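Local coordinates for protein lactoylglutathione lyase (Pseudomonas aeruginosa, PDB 4MTS) that belongs to the glyoxalase/bleomycin resistance/dioxygenase superfamily and, as a dimer, holds nickel and zinc ions at its metal sites, at residues 7-12 against 58-63; 28-33 against 41-46; 70-75 against 117-122. All blocks are in the same frame, centred on the assembly; numbering follows the deposited sequence. Where two conformers were deposited one is given.

Contact 1 (7-12 against 58-63); sequences MLRVAD and THNWDR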
loop_
_atom_site.group_PDB
_atom_site.type_symbol
_atom_site.label_atom_id
_atom_site.label_comp_id
_atom_site.label_asym_id
_atom_site.label_seq_id
_atom_site.Cartn_x
_atom_site.Cartn_y
_atom_site.Cartn_z
ATOM N N MET A 7 3.195 2.194 3.589
ATOM C CA MET A 7 4.607 2.553 3.791
ATOM C C MET A 7 5.549 1.569 3.135
ATOM O O MET A 7 5.384 0.378 3.299
ATOM C CB MET A 7 4.932 2.710 5.298
ATOM C CG MET A 7 6.366 3.271 5.534
ATOM S SD MET A 7 7.707 2.059 5.480
ATOM C CE MET A 7 7.733 1.578 7.168
ATOM N N LEU A 8 6.566 2.085 2.418
ATOM C CA LEU A 8 7.608 1.310 1.760
ATOM C C LEU A 8 8.979 1.839 2.175
ATOM O O LEU A 8 9.156 3.040 2.258
ATOM C CB LEU A 8 7.504 1.430 0.228
ATOM C CG LEU A 8 6.183 0.942 -0.438
ATOM C CD1 LEU A 8 6.215 1.218 -1.884
ATOM C CD2 LEU A 8 5.900 -0.553 -0.172
ATOM N N ARG A 9 9.943 0.945 2.343
ATOM C CA ARG A 9 11.342 1.330 2.645
ATOM C C ARG A 9 12.142 1.413 1.326
ATOM O O ARG A 9 12.012 0.553 0.458
ATOM C CB ARG A 9 11.983 0.327 3.603
ATOM C CG ARG A 9 11.273 0.268 4.968
ATOM C CD ARG A 9 11.959 -0.686 5.944
ATOM N NE ARG A 9 11.175 -0.755 7.186
ATOM C CZ ARG A 9 10.189 -1.617 7.396
ATOM N NH1 ARG A 9 9.881 -2.516 6.471
ATOM N NH2 ARG A 9 9.479 -1.564 8.522
ATOM N N VAL A 10 12.941 2.483 1.163
ATOM C CA VAL A 10 13.706 2.775 -0.055
ATOM C C VAL A 10 15.181 2.944 0.275
ATOM O O VAL A 10 15.510 3.425 1.366
ATOM C CB VAL A 10 13.129 4.005 -0.829
ATOM C CG1 VAL A 10 11.676 3.744 -1.248
ATOM C CG2 VAL A 10 13.229 5.289 -0.002
ATOM N N ALA A 11 16.046 2.573 -0.680
ATOM C CA ALA A 11 17.497 2.642 -0.491
ATOM C C ALA A 11 17.999 4.077 -0.618
ATOM O O ALA A 11 18.944 4.459 0.064
ATOM C CB ALA A 11 18.207 1.728 -1.488
ATOM N N ASP A 12 17.397 4.859 -1.513
ATOM C CA ASP A 12 17.824 6.232 -1.795
ATOM C C ASP A 12 16.560 7.049 -1.872
ATOM O O ASP A 12 15.780 6.889 -2.807
ATOM C CB ASP A 12 18.549 6.229 -3.149
ATOM C CG ASP A 12 19.073 7.570 -3.606
ATOM O OD1 ASP A 12 18.486 8.609 -3.208
ATOM O OD2 ASP A 12 19.928 7.585 -4.508
ATOM N N THR A 58 10.143 5.534 3.517
ATOM C CA THR A 58 11.039 5.585 4.682
ATOM C C THR A 58 12.466 5.260 4.248
ATOM O O THR A 58 12.675 4.335 3.457
ATOM C CB THR A 58 10.589 4.600 5.790
ATOM O OG1 THR A 58 9.229 4.841 6.139
ATOM C CG2 THR A 58 11.447 4.699 7.043
ATOM N N HIS A 59 13.437 6.007 4.766
ATOM C CA HIS A 59 14.830 5.746 4.453
ATOM C C HIS A 59 15.609 5.789 5.751
ATOM O O HIS A 59 15.597 6.811 6.425
ATOM C CB HIS A 59 15.365 6.793 3.434
ATOM C CG HIS A 59 16.833 6.694 3.220
ATOM N ND1 HIS A 59 17.670 7.760 3.513
ATOM C CD2 HIS A 59 17.588 5.637 2.835
ATOM C CE1 HIS A 59 18.898 7.341 3.244
ATOM N NE2 HIS A 59 18.909 6.071 2.860
ATOM N N ASN A 60 16.242 4.666 6.121
ATOM C CA ASN A 60 17.086 4.545 7.309
ATOM C C ASN A 60 18.464 4.950 6.799
ATOM O O ASN A 60 18.946 4.376 5.810
ATOM C CB ASN A 60 17.056 3.081 7.809
ATOM C CG ASN A 60 15.694 2.683 8.338
ATOM O OD1 ASN A 60 15.233 3.196 9.371
ATOM N ND2 ASN A 60 14.999 1.779 7.623
ATOM N N TRP A 61 19.056 6.012 7.385
ATOM C CA TRP A 61 20.311 6.586 6.920
ATOM C C TRP A 61 21.458 5.602 6.871
ATOM O O TRP A 61 22.366 5.773 6.050
ATOM C CB TRP A 61 20.721 7.789 7.793
ATOM C CG TRP A 61 19.695 8.876 7.855
ATOM C CD1 TRP A 61 18.541 8.970 7.127
ATOM C CD2 TRP A 61 19.785 10.076 8.615
ATOM N NE1 TRP A 61 17.894 10.148 7.417
ATOM C CE2 TRP A 61 18.626 10.841 8.336
ATOM C CE3 TRP A 61 20.739 10.595 9.499
ATOM C CZ2 TRP A 61 18.382 12.080 8.934
ATOM C CZ3 TRP A 61 20.477 11.806 10.120
ATOM C CH2 TRP A 61 19.326 12.548 9.812
ATOM N N ASP A 62 21.457 4.630 7.774
ATOM C CA ASP A 62 22.543 3.655 7.841
ATOM C C ASP A 62 22.294 2.329 7.109
ATOM O O ASP A 62 23.135 1.435 7.189
ATOM C CB ASP A 62 23.033 3.476 9.288
ATOM C CG ASP A 62 23.307 4.815 9.966
ATOM O OD1 ASP A 62 22.627 5.122 10.967
ATOM O OD2 ASP A 62 24.107 5.592 9.428
ATOM N N ARG A 63 21.152 2.205 6.396
ATOM C CA ARG A 63 20.801 1.024 5.567
ATOM C C ARG A 63 21.085 1.393 4.121
ATOM O O ARG A 63 20.879 2.545 3.742
ATOM C CB ARG A 63 19.303 0.653 5.693
ATOM C CG ARG A 63 18.895 -0.036 6.999
ATOM C CD ARG A 63 19.382 -1.468 7.142
ATOM N NE ARG A 63 18.821 -2.392 6.146
ATOM C CZ ARG A 63 17.751 -3.151 6.349
ATOM N NH1 ARG A 63 17.073 -3.068 7.487
ATOM N NH2 ARG A 63 17.340 -3.987 5.411
#
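Met-7 meets Thr-58 through its thioether, with SD 3.2 Å from Thr-58 OG1, where strands 2-9 and 54-60 run parallel at one side of the four-stranded sheet. The methionine chain leaves with CG opposite its own backbone N (chi1 -172°), then bends twice, which lays CE over one face of the Arg-9 guanidinium. Leu-8 takes part by its backbone: Thr-58 N donates to Leu-8 O at 3.0 Å, while the leucine side chain turns from the partner strand. Met-7 and Leu-8 also pair antiparallel with a strand of the second subunit. Arg-9 pairs with Thr-58 in parallel register, both side chains on one face of the sheet, and Arg-9 CA makes a CA-H...O contact of 3.4 Å with Thr-58 O. Its extended chain passes Asn-60, whose ND2 bonds to Tyr-66 OH, and NH1 forms weak hydrogen bonds to the carbonyl oxygens of Asp-70 and Tyr-72 of the second subunit. Val-10 N donates to the same Thr-58 O at 3.0 Å, and Val-10 CG2 rests 3.6 Å from that oxygen. Next, Val-10 O sits at the edge of the His-59 ring, 3.4 Å from CD2. Ala-11 O comes obliquely to 3.2 Å from His-59 NE2, but the angle is too poor for a hydrogen bond. Asp-12 is N-cap of helix 13-23, its OD1 bonded to Ala-15 N. Two backbone bonds thus flank Arg-9, while Thr-58 OG1 is buried against the thioether without a polar partner in the model, a detail left doubtful by its two conformers.

Contact 2 (28-33 against 41-46); sequences LLRRRD and LAFVGY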
loop_
_atom_site.group_PDB
_atom_site.type_symbol
_atom_site.label_atom_id
_atom_site.label_comp_id
_atom_site.label_asym_id
_atom_site.label_seq_id
_atom_site.Cartn_x
_atom_site.Cartn_y
_atom_site.Cartn_z
ATOM N N LEU A 28 5.170 16.182 -2.982
ATOM C CA LEU A 28 5.665 15.863 -1.647
ATOM C C LEU A 28 4.713 16.552 -0.670
ATOM O O LEU A 28 4.619 17.795 -0.621
ATOM C CB LEU A 28 7.102 16.382 -1.484
ATOM C CG LEU A 28 7.724 16.098 -0.114
ATOM C CD1 LEU A 28 7.896 14.600 0.097
ATOM C CD2 LEU A 28 9.096 16.820 0.038
ATOM N N LEU A 29 3.970 15.748 0.089
ATOM C CA LEU A 29 2.985 16.253 1.043
ATOM C C LEU A 29 3.619 16.703 2.335
ATOM O O LEU A 29 3.248 17.752 2.870
ATOM C CB LEU A 29 1.868 15.192 1.311
ATOM C CG LEU A 29 1.152 14.659 0.049
ATOM C CD1 LEU A 29 0.240 13.441 0.365
ATOM C CD2 LEU A 29 0.353 15.745 -0.641
ATOM N N ARG A 30 4.599 15.941 2.822
ATOM C CA ARG A 30 5.269 16.148 4.091
ATOM C C ARG A 30 6.588 15.359 4.069
ATOM O O ARG A 30 6.640 14.219 3.602
ATOM C CB ARG A 30 4.304 15.588 5.202
ATOM C CG ARG A 30 4.829 15.563 6.640
ATOM C CD ARG A 30 3.712 15.432 7.662
ATOM N NE ARG A 30 2.891 14.221 7.474
ATOM C CZ ARG A 30 2.860 13.201 8.324
ATOM N NH1 ARG A 30 3.611 13.218 9.418
ATOM N NH2 ARG A 30 2.081 12.152 8.083
ATOM N N ARG A 31 7.660 15.952 4.590
ATOM C CA ARG A 31 8.897 15.202 4.749
ATOM C C ARG A 31 9.429 15.519 6.161
ATOM O O ARG A 31 9.290 16.657 6.613
ATOM C CB ARG A 31 9.918 15.531 3.653
ATOM C CG ARG A 31 11.306 14.994 3.948
ATOM C CD ARG A 31 12.251 15.163 2.750
ATOM N NE ARG A 31 13.606 14.795 3.188
ATOM C CZ ARG A 31 14.577 14.378 2.387
ATOM N NH1 ARG A 31 14.380 14.305 1.073
ATOM N NH2 ARG A 31 15.746 14.007 2.892
ATOM N N ARG A 32 9.965 14.513 6.855
ATOM C CA ARG A 32 10.517 14.664 8.201
ATOM C C ARG A 32 11.827 13.871 8.271
ATOM O O ARG A 32 11.832 12.676 7.973
ATOM C CB ARG A 32 9.526 14.179 9.284
ATOM C CG ARG A 32 8.167 14.921 9.345
ATOM C CD ARG A 32 8.256 16.342 9.939
ATOM N NE ARG A 32 6.928 16.978 9.964
ATOM C CZ ARG A 32 6.408 17.747 9.004
ATOM N NH1 ARG A 32 7.092 18.000 7.905
ATOM N NH2 ARG A 32 5.184 18.249 9.136
ATOM N N ASP A 33 12.946 14.545 8.636
ATOM C CA ASP A 33 14.284 13.927 8.764
ATOM C C ASP A 33 14.667 14.025 10.250
ATOM O O ASP A 33 14.679 15.114 10.801
ATOM C CB ASP A 33 15.341 14.663 7.922
ATOM C CG ASP A 33 15.192 14.520 6.423
ATOM O OD1 ASP A 33 16.035 13.856 5.813
ATOM O OD2 ASP A 33 14.247 15.115 5.857
ATOM N N LEU A 41 11.236 10.266 6.699
ATOM C CA LEU A 41 9.930 9.833 6.175
ATOM C C LEU A 41 9.526 10.838 5.119
ATOM O O LEU A 41 9.779 12.042 5.265
ATOM C CB LEU A 41 8.835 9.904 7.252
ATOM C CG LEU A 41 9.053 9.333 8.585
ATOM C CD1 LEU A 41 7.846 9.613 9.432
ATOM C CD2 LEU A 41 9.345 7.828 8.482
ATOM N N ALA A 42 8.868 10.387 4.070
ATOM C CA ALA A 42 8.357 11.355 3.079
ATOM C C ALA A 42 6.995 10.809 2.639
ATOM O O ALA A 42 6.887 9.617 2.346
ATOM C CB ALA A 42 9.299 11.445 1.883
ATOM N N PHE A 43 5.973 11.659 2.642
ATOM C CA PHE A 43 4.615 11.290 2.233
ATOM C C PHE A 43 4.386 11.971 0.887
ATOM O O PHE A 43 4.571 13.190 0.744
ATOM C CB PHE A 43 3.579 11.713 3.304
ATOM C CG PHE A 43 3.691 10.943 4.612
ATOM C CD1 PHE A 43 4.609 11.317 5.585
ATOM C CD2 PHE A 43 2.823 9.886 4.892
ATOM C CE1 PHE A 43 4.696 10.614 6.800
ATOM C CE2 PHE A 43 2.929 9.168 6.091
ATOM C CZ PHE A 43 3.868 9.534 7.029
ATOM N N VAL A 44 4.024 11.166 -0.109
ATOM C CA VAL A 44 3.791 11.622 -1.485
ATOM C C VAL A 44 2.396 11.228 -1.905
ATOM O O VAL A 44 1.874 10.200 -1.451
ATOM C CB VAL A 44 4.868 11.112 -2.488
ATOM C CG1 VAL A 44 6.189 11.834 -2.275
ATOM C CG2 VAL A 44 5.068 9.584 -2.390
ATOM N N GLY A 45 1.789 12.046 -2.756
ATOM C CA GLY A 45 0.438 11.762 -3.188
ATOM C C GLY A 45 -0.152 12.860 -4.032
ATOM O O GLY A 45 0.567 13.740 -4.535
ATOM N N TYR A 46 -1.459 12.765 -4.236
ATOM C CA TYR A 46 -2.164 13.682 -5.129
ATOM C C TYR A 46 -3.071 14.643 -4.410
ATOM O O TYR A 46 -3.419 15.683 -4.966
ATOM C CB TYR A 46 -2.978 12.881 -6.179
ATOM C CG TYR A 46 -2.107 12.003 -7.044
ATOM C CD1 TYR A 46 -1.246 12.555 -7.980
ATOM C CD2 TYR A 46 -2.114 10.616 -6.901
ATOM C CE1 TYR A 46 -0.449 11.752 -8.794
ATOM C CE2 TYR A 46 -1.285 9.803 -7.684
ATOM C CZ TYR A 46 -0.450 10.377 -8.626
ATOM O OH TYR A 46 0.375 9.606 -9.419
#
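Arg-30 runs alongside Phe-43 in the same direction, and its flat guanidinium covers one face of the phenyl ring. The planes are 12° apart and Arg-30 CZ stands 4.0 Å from the centroid of the Phe-43 ring, a stacked cation-pi pair. A bend at chi3 (58°) folds the arginine chain back over the ring, so that NH2 comes within 3.3 Å of Phe-43 CE1; the same nitrogen is held by a salt bridge to Glu-49. The hairpin carries a classic beta bulge here: two residues, Leu-29 and Arg-30, stand opposite the single Phe-43, whose O accepts a 2.7 Å bond from Leu-29 N and a weak one from Arg-30 N. The extra residue pushes Leu-29 toward the partner strand, where its CD1 fits over the bare backbone of Gly-45, 3.8 Å from Gly-45 N. Leu-28 CD1 dips between Ala-42 CB at 3.9 Å and Val-44 CG1 at 4.0 Å. Past the bulge, Arg-32 and Leu-41 close a regular hydrogen-bonded pair, and Arg-31 forms a two-pronged salt bridge with Asp-33 through NE and NH2, one to each carboxylate oxygen. Leu-28, Arg-31 and Val-44 turn to helix 13-23, meeting Leu-17. Phe-43 is on the other face, edge-to-face with His-5 of strand 2-9, while strand 54-60 flanks strand 39-45.

Contact 3 (70-75 against 117-122); sequences DGYGHL and DGYKVE. With NI (nickel (II) ion), chain E.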
loop_
_atom_site.group_PDB
_atom_site.type_symbol
_atom_site.label_atom_id
_atom_site.label_comp_id
_atom_site.label_asym_id
_atom_site.label_seq_id
_atom_site.Cartn_x
_atom_site.Cartn_y
_atom_site.Cartn_z
ATOM N N ASP A 70 7.906 -11.800 -2.074
ATOM C CA ASP A 70 6.842 -11.929 -3.038
ATOM C C ASP A 70 5.462 -11.758 -2.436
ATOM O O ASP A 70 4.475 -12.012 -3.112
ATOM C CB ASP A 70 7.014 -13.216 -3.852
ATOM C CG ASP A 70 6.885 -14.487 -3.052
ATOM O OD1 ASP A 70 6.556 -14.401 -1.823
ATOM O OD2 ASP A 70 7.128 -15.567 -3.631
ATOM N N GLY A 71 5.403 -11.299 -1.185
ATOM C CA GLY A 71 4.124 -11.055 -0.513
ATOM C C GLY A 71 3.505 -9.735 -0.929
ATOM O O GLY A 71 2.335 -9.669 -1.339
ATOM N N TYR A 72 4.292 -8.657 -0.845
ATOM C CA TYR A 72 3.801 -7.323 -1.230
ATOM C C TYR A 72 3.557 -7.281 -2.754
ATOM O O TYR A 72 4.367 -7.756 -3.549
ATOM C CB TYR A 72 4.794 -6.199 -0.769
ATOM C CG TYR A 72 4.414 -4.835 -1.311
ATOM C CD1 TYR A 72 3.252 -4.198 -0.888
ATOM C CD2 TYR A 72 5.142 -4.245 -2.355
ATOM C CE1 TYR A 72 2.852 -2.976 -1.430
ATOM C CE2 TYR A 72 4.729 -3.042 -2.941
ATOM C CZ TYR A 72 3.587 -2.402 -2.461
ATOM O OH TYR A 72 3.148 -1.207 -2.976
ATOM N N GLY A 73 2.436 -6.725 -3.127
ATOM C CA GLY A 73 2.000 -6.628 -4.519
ATOM C C GLY A 73 2.429 -5.389 -5.245
ATOM O O GLY A 73 3.499 -5.346 -5.860
ATOM N N HIS A 74 1.635 -4.335 -5.098
ATOM C CA HIS A 74 1.873 -3.097 -5.799
ATOM C C HIS A 74 1.024 -2.001 -5.255
ATOM O O HIS A 74 0.180 -2.232 -4.383
ATOM C CB HIS A 74 1.500 -3.291 -7.281
ATOM C CG HIS A 74 0.113 -3.854 -7.489
ATOM N ND1 HIS A 74 -0.065 -5.189 -7.801
ATOM C CD2 HIS A 74 -1.097 -3.243 -7.465
ATOM C CE1 HIS A 74 -1.380 -5.356 -7.937
ATOM N NE2 HIS A 74 -2.039 -4.215 -7.745
ATOM N N LEU A 75 1.288 -0.788 -5.751
ATOM C CA LEU A 75 0.479 0.373 -5.484
ATOM C C LEU A 75 -0.184 0.684 -6.855
ATOM O O LEU A 75 0.500 0.778 -7.874
ATOM C CB LEU A 75 1.356 1.577 -5.030
ATOM C CG LEU A 75 0.488 2.834 -4.695
ATOM C CD1 LEU A 75 -0.242 2.657 -3.359
ATOM C CD2 LEU A 75 1.371 4.095 -4.574
ATOM N N ASP A 117 13.581 1.352 -6.595
ATOM C CA ASP A 117 13.830 0.237 -5.702
ATOM C C ASP A 117 13.243 -1.082 -6.222
ATOM O O ASP A 117 13.450 -2.116 -5.587
ATOM C CB ASP A 117 13.299 0.533 -4.306
ATOM C CG ASP A 117 14.116 1.619 -3.658
ATOM O OD1 ASP A 117 15.093 1.282 -2.960
ATOM O OD2 ASP A 117 13.795 2.803 -3.876
ATOM N N GLY A 118 12.480 -1.022 -7.302
ATOM C CA GLY A 118 11.885 -2.235 -7.857
ATOM C C GLY A 118 10.460 -2.516 -7.428
ATOM O O GLY A 118 9.911 -3.553 -7.810
ATOM N N TYR A 119 9.836 -1.608 -6.631
ATOM C CA TYR A 119 8.431 -1.780 -6.242
ATOM C C TYR A 119 7.570 -1.558 -7.457
ATOM O O TYR A 119 7.837 -0.651 -8.268
ATOM C CB TYR A 119 8.034 -0.778 -5.162
ATOM C CG TYR A 119 8.754 -0.990 -3.863
ATOM C CD1 TYR A 119 8.487 -2.104 -3.068
ATOM C CD2 TYR A 119 9.684 -0.063 -3.401
ATOM C CE1 TYR A 119 9.128 -2.297 -1.850
ATOM C CE2 TYR A 119 10.323 -0.235 -2.170
ATOM C CZ TYR A 119 10.016 -1.341 -1.385
ATOM O OH TYR A 119 10.602 -1.543 -0.170
ATOM N N LYS A 120 6.542 -2.398 -7.602
ATOM C CA LYS A 120 5.630 -2.355 -8.744
ATOM C C LYS A 120 4.537 -1.333 -8.581
ATOM O O LYS A 120 3.917 -1.237 -7.509
ATOM C CB LYS A 120 4.967 -3.750 -8.935
ATOM C CG LYS A 120 5.957 -4.807 -9.433
ATOM C CD LYS A 120 5.252 -6.108 -9.801
ATOM C CE LYS A 120 6.223 -7.257 -9.970
ATOM N NZ LYS A 120 5.556 -8.581 -9.814
ATOM N N VAL A 121 4.315 -0.547 -9.638
ATOM C CA VAL A 121 3.252 0.449 -9.699
ATOM C C VAL A 121 2.324 0.046 -10.827
ATOM O O VAL A 121 2.744 -0.078 -11.980
ATOM C CB VAL A 121 3.790 1.904 -9.866
ATOM C CG1 VAL A 121 2.638 2.887 -9.996
ATOM C CG2 VAL A 121 4.706 2.289 -8.705
ATOM N N GLU A 122 1.069 -0.198 -10.481
ATOM C CA GLU A 122 0.052 -0.585 -11.453
ATOM C C GLU A 122 -0.675 0.663 -11.916
ATOM O O GLU A 122 -1.229 1.421 -11.103
ATOM C CB GLU A 122 -0.924 -1.563 -10.770
ATOM C CG GLU A 122 -2.050 -2.084 -11.669
ATOM C CD GLU A 122 -2.857 -3.166 -10.984
ATOM O OE1 GLU A 122 -3.445 -2.876 -9.922
ATOM O OE2 GLU A 122 -2.807 -4.332 -11.442
HETATM NI NI NI E . -4.109 -4.084 -8.312
HETATM O O HOH W 1 4.568 -0.344 -4.988
HETATM O O HOH W 2 6.229 -4.543 -5.700
HETATM O O HOH W 3 4.500 -7.759 -6.981
#
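His-74 and Glu-122 bind one nickel ion from strands 72-79 and 120-125, neighbouring parallel strands of this glyoxalase-type (vicinal oxygen chelate) fold. His-74 NE2 and Glu-122 OE1 each stand 2.1 Å from the nickel, with ring and carboxylate planes 59° apart; His-5 and Glu-56 of the second subunit also bind it. Packing is close at this end. The course of the backbones puts His-74 CB 3.2 Å from Lys-120 O, and a chi1 of 52°, with the ring between its own backbone N and carbonyl carbon, swings the imidazole to the metal. Lys-120 O also accepts a hydrogen bond from Leu-75 N, and Leu-75 O accepts one from Glu-122 N at 2.8 Å, so the backbone under the metal ligands is stitched on both sides of Val-121. An extended chain carries the Glu-122 carboxylate to the metal, and its OE2 is hydrogen-bonded to a glycerol, probably from the crystallisation liquor. Toward residues 70-73 the strands part and water comes between them. The rings of Tyr-72 and Tyr-119 meet there obliquely, Tyr-72 CE2 3.9 Å from Tyr-119 CD1. One water, in the plane at the edge of the Tyr-72 ring, joins Tyr-72 OH to Lys-120 O, and a second donates to Gly-73 O while accepting from Lys-120 N. A third also donates to Gly-73 O, at 2.8 Å, and accepts from the exposed ammonium of Lys-120, with NZ 3.1 Å away.

Overall arrangement
Contacts 1 and 2 belong to one four-stranded sheet, centres about 13 Å apart, and touch where Leu-41 packs on Thr-58; contact 2 is nested in the chain between the segments of contact 1. Contact 3 lies in the other sheet; its centre and that of contact 1 are about 15 Å apart, tied by probable hydrogen bonds, Arg-9 O to Tyr-119 OH at 2.6 Å and Ala-11 N to Asp-117 OD1 at 2.8 Å. Contacts 2 and 3 stay about 7 Å apart at their nearest atoms, centres about 19 Å. Met-7 and Phe-43 side chains each come about 5 Å from a zinc ion, while contact 3 supplies nickel ligands. Contacts 1 and 3 pair antiparallel with second-subunit strands, extending the sheet across the interface.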